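PDB 7ANV: ancestral D-type dye decolorizing peroxidase from Geotrichum candidum, which probably uses its bound heme to reduce hydrogen peroxide and oxidise dyes and related substrates, as in other dye-decolorizing peroxidases. Local coordinates for residues F430-G435 against R444-T449; L254-P259 against L464-R469; G200-A205 against S362-R367. All coordinates share one frame; numbering follows the deposited sequence.

Contact 1 of 3, residues F430-G435 against R444-T449. With HEM (protoporphyrin IX containing Fe), chain B.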
# COMPACT_ATOMS: atom_id res chain seq x y z
N PHE A 430 1.35 18.86 3.68
CA PHE A 430 0.73 17.54 3.44
C PHE A 430 1.59 16.73 2.49
O PHE A 430 2.20 17.25 1.55
CB PHE A 430 -0.66 17.73 2.83
CG PHE A 430 -1.66 18.25 3.82
CD1 PHE A 430 -1.76 19.60 4.12
CD2 PHE A 430 -2.50 17.36 4.47
CE1 PHE A 430 -2.72 20.06 5.03
CE2 PHE A 430 -3.41 17.82 5.41
CZ PHE A 430 -3.49 19.15 5.71
N ASP A 431 1.51 15.42 2.65
CA ASP A 431 1.96 14.45 1.63
C ASP A 431 1.22 14.81 0.34
O ASP A 431 -0.03 14.83 0.33
CB ASP A 431 1.63 13.03 2.08
CG ASP A 431 2.10 11.94 1.15
OD1 ASP A 431 1.84 12.06 -0.08
OD2 ASP A 431 2.66 10.96 1.68
N PRO A 432 1.93 15.22 -0.72
CA PRO A 432 1.24 15.69 -1.92
C PRO A 432 0.57 14.57 -2.74
O PRO A 432 -0.32 14.86 -3.58
CB PRO A 432 2.38 16.30 -2.73
CG PRO A 432 3.57 15.51 -2.34
CD PRO A 432 3.40 15.23 -0.85
N ILE A 433 0.93 13.31 -2.44
CA ILE A 433 0.37 12.13 -3.13
C ILE A 433 -0.91 11.66 -2.43
O ILE A 433 -1.90 11.56 -3.14
CB ILE A 433 1.41 11.01 -3.28
CG1 ILE A 433 2.73 11.54 -3.85
CG2 ILE A 433 0.86 9.84 -4.07
CD1 ILE A 433 2.62 12.15 -5.24
N ILE A 434 -0.87 11.41 -1.12
CA ILE A 434 -1.98 10.77 -0.36
C ILE A 434 -2.51 11.66 0.76
O ILE A 434 -3.50 11.26 1.37
CB ILE A 434 -1.53 9.41 0.18
CG1 ILE A 434 -0.38 9.53 1.17
CG2 ILE A 434 -1.24 8.44 -0.97
CD1 ILE A 434 -0.23 8.31 2.08
N GLY A 435 -1.89 12.81 1.05
CA GLY A 435 -2.27 13.63 2.21
C GLY A 435 -3.66 14.19 2.03
O GLY A 435 -3.95 14.71 0.94
N ARG A 444 -4.59 22.36 0.75
CA ARG A 444 -3.35 21.66 1.14
C ARG A 444 -2.19 22.49 0.62
O ARG A 444 -2.27 23.01 -0.49
CB ARG A 444 -3.32 20.21 0.61
CG ARG A 444 -4.42 19.29 1.12
CD ARG A 444 -4.32 17.91 0.48
NE ARG A 444 -4.15 17.85 -1.00
CZ ARG A 444 -3.36 17.01 -1.67
NH1 ARG A 444 -2.67 16.07 -1.08
NH2 ARG A 444 -3.29 17.06 -3.00
N THR A 445 -1.16 22.63 1.43
CA THR A 445 0.09 23.31 1.04
C THR A 445 1.24 22.34 1.29
O THR A 445 1.10 21.38 2.08
CB THR A 445 0.29 24.61 1.82
OG1 THR A 445 0.52 24.25 3.19
CG2 THR A 445 -0.90 25.54 1.70
N MET A 446 2.37 22.63 0.68
CA MET A 446 3.61 21.86 0.94
C MET A 446 4.77 22.82 0.86
O MET A 446 4.84 23.54 -0.12
CB MET A 446 3.73 20.71 -0.07
CG MET A 446 4.97 19.94 0.07
SD MET A 446 5.08 18.79 -1.36
CE MET A 446 6.54 17.90 -0.83
N SER A 447 5.62 22.83 1.88
CA SER A 447 6.85 23.64 1.91
C SER A 447 8.01 22.79 1.40
O SER A 447 7.85 21.60 1.23
CB SER A 447 7.10 24.23 3.27
OG SER A 447 7.73 23.31 4.17
N GLY A 448 9.14 23.43 1.19
CA GLY A 448 10.42 22.75 1.00
C GLY A 448 10.68 22.28 -0.40
O GLY A 448 11.74 21.72 -0.57
N THR A 449 9.77 22.45 -1.38
CA THR A 449 9.99 21.84 -2.71
C THR A 449 11.09 22.60 -3.45
O THR A 449 11.76 21.97 -4.27
CB THR A 449 8.70 21.74 -3.53
OG1 THR A 449 8.21 23.05 -3.78
CG2 THR A 449 7.68 20.91 -2.81
CHA HEM B . 6.53 4.21 -1.21
CHB HEM B . 3.53 5.83 -4.66
CHC HEM B . -0.24 5.30 -1.57
CHD HEM B . 2.87 4.07 1.93
C1A HEM B . 6.02 4.68 -2.41
C2A HEM B . 6.80 4.93 -3.57
C3A HEM B . 5.97 5.40 -4.54
C4A HEM B . 4.66 5.42 -3.99
CMA HEM B . 6.33 5.79 -5.96
CAA HEM B . 8.31 4.78 -3.71
CBA HEM B . 8.81 3.36 -3.91
CGA HEM B . 9.42 2.74 -2.68
O1A HEM B . 10.13 3.34 -1.85
O2A HEM B . 9.23 1.58 -2.52
C1B HEM B . 2.24 5.82 -4.10
C2B HEM B . 1.06 6.17 -4.83
C3B HEM B . -0.01 6.01 -3.99
C4B HEM B . 0.56 5.54 -2.70
CMB HEM B . 0.99 6.63 -6.26
CAB HEM B . -1.46 6.17 -4.23
CBB HEM B . -2.06 6.12 -5.44
C1C HEM B . 0.28 4.94 -0.32
C2C HEM B . -0.45 4.79 0.87
C3C HEM B . 0.46 4.48 1.86
C4C HEM B . 1.74 4.42 1.26
CMC HEM B . -1.96 4.96 1.00
CAC HEM B . 0.27 4.23 3.29
CBC HEM B . -0.77 4.71 3.97
C1D HEM B . 4.11 3.96 1.30
C2D HEM B . 5.28 3.48 2.06
C3D HEM B . 6.30 3.54 1.18
C4D HEM B . 5.74 4.05 -0.09
CMD HEM B . 5.39 3.01 3.51
CAD HEM B . 7.74 3.15 1.44
CBD HEM B . 8.55 4.27 2.11
CGD HEM B . 9.92 3.81 2.49
O1D HEM B . 10.87 4.58 2.17
O2D HEM B . 10.12 2.74 3.12
NA HEM B . 4.69 4.98 -2.68
NB HEM B . 1.89 5.44 -2.86
NC HEM B . 1.62 4.76 -0.07
ND HEM B . 4.42 4.33 0.04
FE HEM B . 3.22 4.92 -1.36

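Contact 2 of 3, residues L254-P259 against L464-R469. With HEM (protoporphyrin IX containing Fe), chain B.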
# COMPACT_ATOMS: atom_id res chain seq x y z
N LEU A 254 -7.50 3.42 -4.88
CA LEU A 254 -7.05 4.83 -4.94
C LEU A 254 -6.98 5.22 -6.43
O LEU A 254 -6.03 4.84 -7.15
CB LEU A 254 -5.69 5.00 -4.27
CG LEU A 254 -5.66 4.56 -2.82
CD1 LEU A 254 -4.26 4.71 -2.24
CD2 LEU A 254 -6.71 5.32 -2.00
N GLN A 255 -7.99 5.97 -6.85
CA GLN A 255 -8.04 6.48 -8.24
C GLN A 255 -6.94 7.53 -8.44
O GLN A 255 -6.78 8.39 -7.54
CB GLN A 255 -9.41 7.09 -8.50
CG GLN A 255 -9.51 7.58 -9.92
CD GLN A 255 -10.79 8.31 -10.20
OE1 GLN A 255 -11.63 8.49 -9.32
NE2 GLN A 255 -10.93 8.76 -11.44
N GLN A 256 -6.23 7.51 -9.56
CA GLN A 256 -5.17 8.51 -9.87
C GLN A 256 -5.58 9.37 -11.05
O GLN A 256 -6.10 8.83 -12.03
CB GLN A 256 -3.84 7.80 -10.10
CG GLN A 256 -3.29 7.22 -8.81
CD GLN A 256 -2.08 6.37 -9.05
OE1 GLN A 256 -2.13 5.14 -9.09
NE2 GLN A 256 -0.96 7.04 -9.21
N LEU A 257 -5.35 10.67 -10.93
CA LEU A 257 -5.67 11.67 -11.98
C LEU A 257 -4.33 12.08 -12.61
O LEU A 257 -3.67 13.02 -12.13
CB LEU A 257 -6.38 12.86 -11.32
CG LEU A 257 -7.68 12.51 -10.60
CD1 LEU A 257 -8.30 13.80 -10.05
CD2 LEU A 257 -8.64 11.78 -11.49
N VAL A 258 -3.89 11.29 -13.59
CA VAL A 258 -2.51 11.35 -14.13
C VAL A 258 -2.30 12.62 -14.93
O VAL A 258 -1.36 13.40 -14.66
CB VAL A 258 -2.16 10.03 -14.85
CG1 VAL A 258 -0.77 10.08 -15.45
CG2 VAL A 258 -2.25 8.88 -13.86
N PRO A 259 -3.17 12.98 -15.89
CA PRO A 259 -2.96 14.23 -16.63
C PRO A 259 -2.98 15.45 -15.71
O PRO A 259 -2.19 16.39 -15.94
CB PRO A 259 -4.14 14.26 -17.62
CG PRO A 259 -4.56 12.84 -17.72
CD PRO A 259 -4.32 12.22 -16.36
N LEU A 464 -7.87 16.69 -5.71
CA LEU A 464 -6.78 15.78 -5.30
C LEU A 464 -6.19 15.08 -6.53
O LEU A 464 -6.92 14.83 -7.48
CB LEU A 464 -7.32 14.71 -4.35
CG LEU A 464 -7.99 15.23 -3.10
CD1 LEU A 464 -8.55 14.07 -2.30
CD2 LEU A 464 -7.02 16.07 -2.27
N PHE A 465 -4.96 14.61 -6.43
CA PHE A 465 -4.35 13.75 -7.47
C PHE A 465 -4.76 12.30 -7.27
O PHE A 465 -4.68 11.55 -8.21
CB PHE A 465 -2.83 13.77 -7.38
CG PHE A 465 -2.26 15.15 -7.53
CD1 PHE A 465 -2.63 15.94 -8.61
CD2 PHE A 465 -1.29 15.61 -6.64
CE1 PHE A 465 -2.11 17.22 -8.74
CE2 PHE A 465 -0.74 16.86 -6.81
CZ PHE A 465 -1.18 17.67 -7.84
N VAL A 466 -5.03 11.93 -6.03
CA VAL A 466 -5.41 10.56 -5.61
C VAL A 466 -6.77 10.66 -4.93
O VAL A 466 -6.92 11.48 -3.99
CB VAL A 466 -4.34 9.92 -4.72
CG1 VAL A 466 -4.83 8.60 -4.18
CG2 VAL A 466 -3.04 9.77 -5.49
N VAL A 467 -7.75 9.92 -5.43
CA VAL A 467 -9.14 10.01 -4.93
C VAL A 467 -9.50 8.65 -4.37
O VAL A 467 -9.59 7.65 -5.12
CB VAL A 467 -10.14 10.43 -6.02
CG1 VAL A 467 -11.54 10.50 -5.44
CG2 VAL A 467 -9.74 11.75 -6.68
N PRO A 468 -9.63 8.51 -3.04
CA PRO A 468 -10.02 7.22 -2.49
C PRO A 468 -11.43 6.85 -2.98
O PRO A 468 -12.34 7.70 -2.96
CB PRO A 468 -10.00 7.42 -0.98
CG PRO A 468 -9.11 8.67 -0.81
CD PRO A 468 -9.46 9.54 -2.00
N ARG A 469 -11.61 5.58 -3.40
CA ARG A 469 -12.90 5.07 -3.91
C ARG A 469 -13.43 3.97 -3.00
O ARG A 469 -14.55 3.49 -3.25
CB ARG A 469 -12.73 4.64 -5.36
CG ARG A 469 -12.41 5.81 -6.28
CD ARG A 469 -13.54 6.83 -6.31
NE ARG A 469 -13.30 7.94 -7.24
CZ ARG A 469 -14.01 9.08 -7.31
NH1 ARG A 469 -15.01 9.31 -6.47
NH2 ARG A 469 -13.68 10.00 -8.22
CHA HEM B . 6.53 4.21 -1.21
CHB HEM B . 3.53 5.83 -4.66
CHC HEM B . -0.24 5.30 -1.57
CHD HEM B . 2.87 4.07 1.93
C1A HEM B . 6.02 4.68 -2.41
C2A HEM B . 6.80 4.93 -3.57
C3A HEM B . 5.97 5.40 -4.54
C4A HEM B . 4.66 5.42 -3.99
CMA HEM B . 6.33 5.79 -5.96
CAA HEM B . 8.31 4.78 -3.71
CBA HEM B . 8.81 3.36 -3.91
CGA HEM B . 9.42 2.74 -2.68
O1A HEM B . 10.13 3.34 -1.85
O2A HEM B . 9.23 1.58 -2.52
C1B HEM B . 2.24 5.82 -4.10
C2B HEM B . 1.06 6.17 -4.83
C3B HEM B . -0.01 6.01 -3.99
C4B HEM B . 0.56 5.54 -2.70
CMB HEM B . 0.99 6.63 -6.26
CAB HEM B . -1.46 6.17 -4.23
CBB HEM B . -2.06 6.12 -5.44
C1C HEM B . 0.28 4.94 -0.32
C2C HEM B . -0.45 4.79 0.87
C3C HEM B . 0.46 4.48 1.86
C4C HEM B . 1.74 4.42 1.26
CMC HEM B . -1.96 4.96 1.00
CAC HEM B . 0.27 4.23 3.29
CBC HEM B . -0.77 4.71 3.97
C1D HEM B . 4.11 3.96 1.30
C2D HEM B . 5.28 3.48 2.06
C3D HEM B . 6.30 3.54 1.18
C4D HEM B . 5.74 4.05 -0.09
CMD HEM B . 5.39 3.01 3.51
CAD HEM B . 7.74 3.15 1.44
CBD HEM B . 8.55 4.27 2.11
CGD HEM B . 9.92 3.81 2.49
O1D HEM B . 10.87 4.58 2.17
O2D HEM B . 10.12 2.74 3.12
NA HEM B . 4.69 4.98 -2.68
NB HEM B . 1.89 5.44 -2.86
NC HEM B . 1.62 4.76 -0.07
ND HEM B . 4.42 4.33 0.04
FE HEM B . 3.22 4.92 -1.36

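Contact 3 of 3, residues G200-A205 against S362-R367. With HEM (protoporphyrin IX containing Fe), chain B; OXY (oxygen molecule), chain K.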
# COMPACT_ATOMS: atom_id res chain seq x y z
N GLY A 200 7.75 -0.50 -5.25
CA GLY A 200 8.13 -1.79 -4.65
C GLY A 200 9.60 -1.83 -4.27
O GLY A 200 10.12 -2.92 -4.16
N ILE A 201 10.25 -0.69 -4.01
CA ILE A 201 11.69 -0.69 -3.69
C ILE A 201 11.88 -0.98 -2.20
O ILE A 201 12.74 -1.80 -1.89
CB ILE A 201 12.33 0.64 -4.12
CG1 ILE A 201 12.20 0.78 -5.63
CG2 ILE A 201 13.76 0.74 -3.61
CD1 ILE A 201 12.60 2.14 -6.15
N SER A 202 11.21 -0.21 -1.34
CA SER A 202 11.49 -0.16 0.11
C SER A 202 10.42 -0.94 0.86
O SER A 202 9.27 -0.46 0.95
CB SER A 202 11.59 1.25 0.61
OG SER A 202 11.97 1.25 1.99
N GLN A 203 10.84 -2.02 1.50
CA GLN A 203 9.96 -2.82 2.38
C GLN A 203 10.77 -3.08 3.63
O GLN A 203 11.99 -3.18 3.55
CB GLN A 203 9.63 -4.18 1.77
CG GLN A 203 8.96 -4.10 0.40
CD GLN A 203 7.47 -3.93 0.39
OE1 GLN A 203 6.87 -3.48 1.36
NE2 GLN A 203 6.88 -4.43 -0.69
N PRO A 204 10.11 -3.29 4.78
CA PRO A 204 10.84 -3.65 5.99
C PRO A 204 11.41 -5.06 5.80
O PRO A 204 10.80 -5.95 5.17
CB PRO A 204 9.75 -3.55 7.06
CG PRO A 204 8.48 -3.89 6.30
CD PRO A 204 8.66 -3.21 4.96
N ALA A 205 12.60 -5.28 6.35
CA ALA A 205 13.20 -6.62 6.37
C ALA A 205 12.65 -7.35 7.59
O ALA A 205 13.00 -7.01 8.71
CB ALA A 205 14.72 -6.51 6.41
N SER A 362 7.57 -0.27 14.79
CA SER A 362 6.13 -0.63 14.94
C SER A 362 5.28 -0.00 13.83
O SER A 362 4.10 -0.39 13.70
CB SER A 362 5.58 -0.26 16.30
OG SER A 362 5.69 1.13 16.49
N ARG A 363 5.82 1.00 13.12
CA ARG A 363 5.08 1.78 12.12
C ARG A 363 5.29 1.19 10.73
O ARG A 363 4.77 1.78 9.75
CB ARG A 363 5.53 3.25 12.08
CG ARG A 363 5.58 3.93 13.43
CD ARG A 363 4.26 3.79 14.10
NE ARG A 363 4.23 4.62 15.30
CZ ARG A 363 3.25 4.55 16.19
NH1 ARG A 363 2.24 3.73 15.96
NH2 ARG A 363 3.27 5.29 17.29
N ARG A 364 6.03 0.09 10.59
CA ARG A 364 6.38 -0.42 9.25
C ARG A 364 5.24 -1.28 8.70
O ARG A 364 4.57 -1.97 9.48
CB ARG A 364 7.69 -1.20 9.29
CG ARG A 364 8.88 -0.37 9.78
CD ARG A 364 9.12 0.85 8.93
NE ARG A 364 9.37 0.56 7.53
CZ ARG A 364 10.55 0.19 7.03
NH1 ARG A 364 11.61 0.05 7.83
NH2 ARG A 364 10.67 -0.10 5.75
N ILE A 365 5.05 -1.19 7.39
CA ILE A 365 4.05 -2.00 6.64
C ILE A 365 4.74 -2.70 5.48
O ILE A 365 5.78 -2.22 4.97
CB ILE A 365 2.87 -1.13 6.18
CG1 ILE A 365 3.30 -0.04 5.21
CG2 ILE A 365 2.15 -0.59 7.41
CD1 ILE A 365 2.16 0.72 4.58
N ILE A 366 4.16 -3.83 5.07
CA ILE A 366 4.51 -4.51 3.81
C ILE A 366 3.46 -4.16 2.76
O ILE A 366 2.26 -4.34 3.04
CB ILE A 366 4.59 -6.03 4.06
CG1 ILE A 366 5.87 -6.33 4.82
CG2 ILE A 366 4.50 -6.80 2.76
CD1 ILE A 366 6.03 -7.79 5.13
N ARG A 367 3.89 -3.66 1.63
CA ARG A 367 3.00 -3.20 0.54
C ARG A 367 2.96 -4.24 -0.58
O ARG A 367 4.01 -4.76 -0.96
CB ARG A 367 3.45 -1.85 -0.02
CG ARG A 367 3.34 -0.75 1.03
CD ARG A 367 3.93 0.58 0.63
NE ARG A 367 5.35 0.40 0.36
CZ ARG A 367 5.96 0.63 -0.78
NH1 ARG A 367 5.32 1.10 -1.84
NH2 ARG A 367 7.25 0.36 -0.88
CHA HEM B . 6.53 4.21 -1.21
CHB HEM B . 3.53 5.83 -4.66
CHC HEM B . -0.24 5.30 -1.57
CHD HEM B . 2.87 4.07 1.93
C1A HEM B . 6.02 4.68 -2.41
C2A HEM B . 6.80 4.93 -3.57
C3A HEM B . 5.97 5.40 -4.54
C4A HEM B . 4.66 5.42 -3.99
CMA HEM B . 6.33 5.79 -5.96
CAA HEM B . 8.31 4.78 -3.71
CBA HEM B . 8.81 3.36 -3.91
CGA HEM B . 9.42 2.74 -2.68
O1A HEM B . 10.13 3.34 -1.85
O2A HEM B . 9.23 1.58 -2.52
C1B HEM B . 2.24 5.82 -4.10
C2B HEM B . 1.06 6.17 -4.83
C3B HEM B . -0.01 6.01 -3.99
C4B HEM B . 0.56 5.54 -2.70
CMB HEM B . 0.99 6.63 -6.26
CAB HEM B . -1.46 6.17 -4.23
CBB HEM B . -2.06 6.12 -5.44
C1C HEM B . 0.28 4.94 -0.32
C2C HEM B . -0.45 4.79 0.87
C3C HEM B . 0.46 4.48 1.86
C4C HEM B . 1.74 4.42 1.26
CMC HEM B . -1.96 4.96 1.00
CAC HEM B . 0.27 4.23 3.29
CBC HEM B . -0.77 4.71 3.97
C1D HEM B . 4.11 3.96 1.30
C2D HEM B . 5.28 3.48 2.06
C3D HEM B . 6.30 3.54 1.18
C4D HEM B . 5.74 4.05 -0.09
CMD HEM B . 5.39 3.01 3.51
CAD HEM B . 7.74 3.15 1.44
CBD HEM B . 8.55 4.27 2.11
CGD HEM B . 9.92 3.81 2.49
O1D HEM B . 10.87 4.58 2.17
O2D HEM B . 10.12 2.74 3.12
NA HEM B . 4.69 4.98 -2.68
NB HEM B . 1.89 5.44 -2.86
NC HEM B . 1.62 4.76 -0.07
ND HEM B . 4.42 4.33 0.04
FE HEM B . 3.22 4.92 -1.36
O1 OXY K . 2.74 2.81 -1.92
O2 OXY K . 2.06 1.77 -2.22
O HOH W 1 8.57 0.65 3.87
O HOH W 2 13.00 -0.57 3.75
O HOH W 3 6.70 -1.03 2.61

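Contact 1 of 3, residues F430-G435 against R444-T449
Phe430 meets Arg444 and Thr445 through both ring and backbone. Phe430 N donates to Thr445 O at 3.0 Å. With CG anti to its carbonyl carbon (chi1 -72°), the Phe430 ring turns one face to the aliphatic stem of Arg444, whose CG lies 4.1 Å from the ring centroid in a CH-pi contact offset toward the rim; Thr445 O sits at the ring edge. Asp431 points away and organises its own loop. Its OD1 accepts from two amides, Ile433 N nearly head-on at 2.8 Å and Ile434 N from above the carboxylate plane at 3.0 Å, the first making an Asx turn and the second extending it to an Asx motif; together they fix the carboxylate's rotation. The other oxygen, OD2, is hydrogen-bonded to His342 ND1, consistent with the proximal histidine-aspartate pair of heme peroxidases. Pro432 follows, its CG 3.7 Å from SD of Met446, a side chain that reaches it by running extended with CG anti to the backbone N (chi1 177°); Leu290 of helix 279-291 touches both residues. Ile433 and Ile434 point away from segment 444-449 and lie against the heme, on the face opposite the bound oxygen molecule, and Ile434 CG2 approaches HEM CHC to 3.3 Å. At Gly435 the Arg444 side chain, bent at chi3, brings NH1 within 2.8 Å of Gly435 O in a weak, strongly angled bond. Asp431 O lies near Arg444 NH1, at too poor an angle to bond; it accepts from Gly435 N at 2.8 Å, and a side chain on Gly435 would collide with that carbonyl.

Contact 2 of 3, residues L254-P259 against L464-R469
Leu254 and Val466 form the tight part of this antiparallel pairing, Leu254 CB packing on Val466 CG1 at 3.7 Å while Leu254 CD2 leans over Pro468. These side chains, with Gln256, emerge on the sheet face turned to the heme: Leu254 CD1 reaches HEM CAB at 3.7 Å, and Val466 CG2 and the Gln256 amide both touch the vinyl carbon HEM CBB. Gln256 NE2 is held by Glu193. Backbone bonds join Gln255 and Val467 both ways, and Leu257 N bonds to Phe465 O beyond the last bridge. Leu257 CD1 presses to 3.1 Å from Leu464 O, a buried carbonyl with no polar partner. The other face, with Gln255 and Val467, is partly exposed and looser, and a polar grip takes over: the extended Gln255 side chain offers OE1 to Arg469 NE at 2.7 Å and Arg469 NH2 at 2.8 Å, side-on to two nitrogens and in the guanidinium plane, one face of which Val467 CG1 covers. In the four-stranded antiparallel sheet, consistent with the ferredoxin-like fold of dye-decolorizing peroxidases, strand 247-256 runs between 391-398 and the outermost strand 466-476, and Leu257 occupies the N-cap position of helix 258-267, whose Phe261 meets the Phe465 ring edge-to-face.

Contact 3 of 3, residues G200-A205 against S362-R367
Gln203 and Arg367 recognise each other through a side-chain amide and a backbone. A bend at chi2 (-85°) swings the Gln203 amide round to the strand, where OE1 accepts from Arg367 N at 3.0 Å on an in-plane lone pair, the bond almost straight at 176°, while NE2 donates to Arg367 O at 2.9 Å. The amide is thereby held flat, copying the pairing of a neighbouring strand. Arg367 is bent at chi3 (-60°), which lays its guanidinium over heme pyrrole D, HEM C4D standing 3.4 Å from the guanidinium plane. From there NH2 serves both Ser202 O and the propionate oxygen HEM O2A, each at 2.8 Å, and NH1 makes a weak bond to O1 of the iron-bound oxygen molecule, with Asp199 as its salt-bridge partner. Asp199 and Gly200 belong to the GXXDG motif of dye-decolorizing peroxidases, and Asp199 with Arg367 corresponds to their distal aspartate-arginine pair, which in this family is probably what handles peroxide. An alanine in place of Arg367 would remove these nitrogens and is likely to leave Asp199 without this salt-bridge partner, and HEM O2A and Ser202 O without this donor. Ser202 ties both propionates, N to HEM O2A and OG to HEM O2D at 2.6 Å. Further out, Arg364 curls back through bends at chi2 and chi3 and sets the centre of its guanidinium face over Pro204 CB, 3.8 Å away. Its NH2 donates to two waters at the guanidinium edge, one of them also bound to HEM O2D. Another water, accepting from Arg367 NE, lies 2.8 Å from both Gln203 OE1 and Ile365 O; the latter also abuts Pro204 CD.

The three contacts surround one heme from different directions. Contacts 1 and 2 touch, their centres about 15 Å apart, with Ile433 packing on Val466 and Pro432 on Phe465; contact 3 lies about 21 Å from the centre of contact 1 and 23 Å from that of contact 2, touching neither. Contacts 2 and 3 reach the same four-stranded antiparallel sheet, contact 2 along strands 247-256 and 466-476, contact 3 at the opposite outermost strand, 366-372. Along the chain contact 3 closes before contact 1 opens, contact 1 nests within the loop closed by contact 2, and contacts 2 and 3 interleave. Segments spread along much of the chain thus meet at the two faces and the vinyl edge of one heme.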